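Local coordinates for ComZ (Thermus thermophilus, PDB 6QVI), which is a competence-associated pilin that probably serves as a DNA receptor at the pilus tip during natural transformation, at residues A[450-462]-A[468-481]. Sequence-based numbering, arbitrary orientation.
Sequences APVYAGGTFRVVK and GSVISNQFCTTSAG
F458 and F475 lie side by side on the inner face of two parallel strands, their planes 24° apart but slid so far that the rings barely overlap, with F458 CD2 3.8 Å from F475 CE2. Both CG atoms stand anti to their backbone N (chi1 164° and -178°), which sends the two rings the same way into the interior. V470, from the preceding strand, crosses F458 at about a right angle: its CG1 sits over a face of F458 in a CH-pi contact, 4.1 Å from the ring centroid. On the outward side I471 CG2 meets the edge of the Y453 ring, which also packs edge-to-face with W294.

Parallel backbone ladders join 451-454 to 469-472 and 457-461 to 474-478; I471 N to V452 O, at 3.0 Å, is nearly straight. At the corner the bonds from N473 N and Q474 N to G456 O are weak, and a beta bulge shifts the register by one. There S472 OG donates to Q474 O (2.8 Å) from above the carbonyl plane, while F458 N reaches the same oxygen at 2.8 Å.

Beyond the strands, K462 N bonds T478 O; the lysine's aliphatic chain lies along S479, and its NZ is hydrogen-bonded to Q490 OE1; an alanine here would probably uncover S479 and leave the Q490 amide without its lysine partner. C476 is disulfide-bonded to C486. Inward-facing aromatic and aliphatic side chains stacked between successive parallel coils, with a turned corner, are characteristic of a beta-solenoid, here ComZ's solenoid domain.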
# COMPACT_ATOMS: atom_id res chain seq x y z
N ALA A 450 -5.65 9.23 9.11
CA ALA A 450 -5.58 9.60 7.71
C ALA A 450 -4.34 8.99 7.08
O ALA A 450 -3.31 8.88 7.75
CB ALA A 450 -5.54 11.12 7.59
N PRO A 451 -4.37 8.59 5.81
CA PRO A 451 -3.11 8.26 5.13
C PRO A 451 -2.48 9.58 4.73
O PRO A 451 -3.17 10.51 4.30
CB PRO A 451 -3.56 7.45 3.91
CG PRO A 451 -4.89 8.01 3.59
CD PRO A 451 -5.53 8.41 4.93
N VAL A 452 -1.18 9.69 4.96
CA VAL A 452 -0.46 10.95 4.84
C VAL A 452 0.78 10.80 3.96
O VAL A 452 1.56 9.85 4.12
CB VAL A 452 -0.10 11.40 6.26
CG1 VAL A 452 1.14 12.27 6.26
CG2 VAL A 452 -1.32 12.08 6.93
N TYR A 453 1.01 11.78 3.08
CA TYR A 453 2.25 11.92 2.31
C TYR A 453 2.90 13.27 2.59
O TYR A 453 2.29 14.32 2.35
CB TYR A 453 2.03 11.83 0.80
CG TYR A 453 3.28 12.13 -0.00
CD1 TYR A 453 3.51 13.41 -0.47
CD2 TYR A 453 4.27 11.18 -0.21
CE1 TYR A 453 4.64 13.72 -1.18
CE2 TYR A 453 5.41 11.48 -0.93
CZ TYR A 453 5.58 12.77 -1.41
OH TYR A 453 6.69 13.17 -2.14
N ALA A 454 4.17 13.23 2.95
CA ALA A 454 4.99 14.43 3.13
C ALA A 454 6.22 14.31 2.24
O ALA A 454 7.11 13.50 2.52
CB ALA A 454 5.39 14.62 4.59
N GLY A 455 6.29 15.16 1.21
CA GLY A 455 7.48 15.20 0.38
C GLY A 455 8.74 15.51 1.16
O GLY A 455 9.81 15.00 0.83
N GLY A 456 8.62 16.27 2.26
CA GLY A 456 9.78 16.60 3.06
C GLY A 456 9.89 15.68 4.26
O GLY A 456 10.19 14.49 4.09
N THR A 457 9.61 16.18 5.47
CA THR A 457 9.69 15.33 6.65
C THR A 457 8.35 15.35 7.37
O THR A 457 7.64 16.37 7.40
CB THR A 457 10.85 15.74 7.62
OG1 THR A 457 10.40 16.72 8.56
CG2 THR A 457 12.09 16.24 6.83
N PHE A 458 8.06 14.31 8.11
CA PHE A 458 6.84 14.28 8.86
C PHE A 458 7.20 14.29 10.30
O PHE A 458 7.78 13.36 10.75
CB PHE A 458 6.13 13.02 8.56
CG PHE A 458 5.07 12.70 9.52
CD1 PHE A 458 3.78 12.90 9.20
CD2 PHE A 458 5.36 12.15 10.71
CE1 PHE A 458 2.79 12.59 10.06
CE2 PHE A 458 4.38 11.82 11.58
CZ PHE A 458 3.09 12.04 11.26
N ARG A 459 6.86 15.36 11.01
CA ARG A 459 7.15 15.49 12.42
C ARG A 459 5.97 15.14 13.26
O ARG A 459 4.86 15.33 12.88
CB ARG A 459 7.57 16.90 12.78
CG ARG A 459 8.88 17.32 12.18
CD ARG A 459 9.43 18.58 12.80
NE ARG A 459 10.76 18.83 12.28
CZ ARG A 459 10.98 19.30 11.08
NH1 ARG A 459 9.97 19.57 10.30
NH2 ARG A 459 12.20 19.50 10.65
N VAL A 460 6.25 14.64 14.44
CA VAL A 460 5.22 14.26 15.35
C VAL A 460 5.78 14.40 16.75
O VAL A 460 6.96 14.34 16.96
CB VAL A 460 4.78 12.85 15.05
CG1 VAL A 460 5.89 11.89 15.35
CG2 VAL A 460 3.50 12.48 15.74
N VAL A 461 4.91 14.64 17.70
CA VAL A 461 5.28 14.83 19.09
C VAL A 461 5.11 13.52 19.86
O VAL A 461 4.21 12.72 19.57
CB VAL A 461 4.40 15.94 19.68
CG1 VAL A 461 4.95 17.33 19.29
CG2 VAL A 461 3.03 15.79 19.08
N LYS A 462 6.00 13.28 20.83
CA LYS A 462 5.83 12.15 21.74
C LYS A 462 4.40 12.07 22.26
O LYS A 462 3.82 13.08 22.67
CB LYS A 462 6.79 12.29 22.94
CG LYS A 462 8.10 13.00 22.66
CD LYS A 462 8.76 13.48 23.98
CE LYS A 462 10.30 13.29 23.97
NZ LYS A 462 10.89 13.08 25.32
N GLY A 468 -3.30 5.06 9.95
CA GLY A 468 -3.26 5.24 8.52
C GLY A 468 -1.89 4.78 8.04
O GLY A 468 -1.64 3.58 8.03
N SER A 469 -1.05 5.71 7.60
CA SER A 469 0.29 5.40 7.11
C SER A 469 1.00 6.72 6.82
O SER A 469 0.34 7.71 6.47
CB SER A 469 0.24 4.54 5.83
OG SER A 469 -0.76 5.04 4.95
N VAL A 470 2.33 6.73 6.90
CA VAL A 470 3.02 7.92 6.44
C VAL A 470 4.01 7.47 5.40
O VAL A 470 4.68 6.45 5.58
CB VAL A 470 3.70 8.73 7.58
CG1 VAL A 470 2.74 8.85 8.74
CG2 VAL A 470 5.14 8.24 7.97
N ILE A 471 3.95 8.11 4.25
CA ILE A 471 4.97 8.11 3.22
C ILE A 471 5.69 9.44 3.32
O ILE A 471 5.07 10.51 3.16
CB ILE A 471 4.40 7.93 1.79
CG1 ILE A 471 3.66 6.60 1.68
CG2 ILE A 471 5.48 8.19 0.72
CD1 ILE A 471 2.69 6.54 0.52
N SER A 472 6.97 9.39 3.63
CA SER A 472 7.69 10.65 3.73
C SER A 472 9.18 10.41 3.55
O SER A 472 9.69 9.31 3.78
CB SER A 472 7.39 11.33 5.07
OG SER A 472 8.25 10.84 6.07
N ASN A 473 9.87 11.48 3.21
CA ASN A 473 11.28 11.35 2.94
C ASN A 473 12.08 11.23 4.22
O ASN A 473 13.14 10.59 4.22
CB ASN A 473 11.75 12.56 2.13
CG ASN A 473 13.11 12.35 1.56
OD1 ASN A 473 14.12 12.64 2.21
ND2 ASN A 473 13.17 11.79 0.35
N GLN A 474 11.53 11.76 5.33
CA GLN A 474 12.12 11.66 6.65
C GLN A 474 11.01 11.68 7.70
O GLN A 474 10.01 12.37 7.54
CB GLN A 474 13.09 12.79 6.94
CG GLN A 474 14.49 12.64 6.41
CD GLN A 474 15.44 13.67 7.03
OE1 GLN A 474 16.24 14.30 6.33
NE2 GLN A 474 15.37 13.83 8.36
N PHE A 475 11.23 10.97 8.78
CA PHE A 475 10.30 10.88 9.88
C PHE A 475 11.06 11.36 11.08
O PHE A 475 12.22 11.05 11.22
CB PHE A 475 9.90 9.44 10.08
CG PHE A 475 8.89 9.21 11.15
CD1 PHE A 475 9.27 9.17 12.45
CD2 PHE A 475 7.60 8.97 10.84
CE1 PHE A 475 8.35 8.93 13.42
CE2 PHE A 475 6.68 8.74 11.81
CZ PHE A 475 7.06 8.71 13.09
N CYS A 476 10.42 12.15 11.93
CA CYS A 476 11.07 12.73 13.08
C CYS A 476 10.15 12.95 14.25
O CYS A 476 9.00 13.27 14.09
CB CYS A 476 11.66 14.04 12.62
SG CYS A 476 12.20 15.18 13.87
N THR A 477 10.66 12.74 15.45
CA THR A 477 9.86 12.90 16.65
C THR A 477 10.39 14.02 17.47
O THR A 477 11.56 14.25 17.49
CB THR A 477 9.90 11.63 17.47
OG1 THR A 477 9.74 10.54 16.58
CG2 THR A 477 8.78 11.59 18.41
N THR A 478 9.53 14.74 18.16
CA THR A 478 10.02 15.85 18.93
C THR A 478 9.53 15.80 20.32
O THR A 478 8.53 15.15 20.59
CB THR A 478 9.49 17.15 18.39
OG1 THR A 478 8.14 16.97 18.00
CG2 THR A 478 10.31 17.58 17.24
N SER A 479 10.21 16.55 21.18
CA SER A 479 9.83 16.56 22.59
C SER A 479 8.53 17.32 22.81
O SER A 479 7.74 16.96 23.70
CB SER A 479 10.94 17.16 23.41
OG SER A 479 10.68 18.55 23.53
N ALA A 480 8.34 18.45 22.13
CA ALA A 480 7.13 19.24 22.34
C ALA A 480 6.75 19.97 21.06
O ALA A 480 7.55 20.10 20.14
CB ALA A 480 7.31 20.20 23.50
N GLY A 481 5.50 20.45 21.02
CA GLY A 481 5.05 21.20 19.86
C GLY A 481 5.91 22.41 19.56
O GLY A 481 6.14 22.75 18.39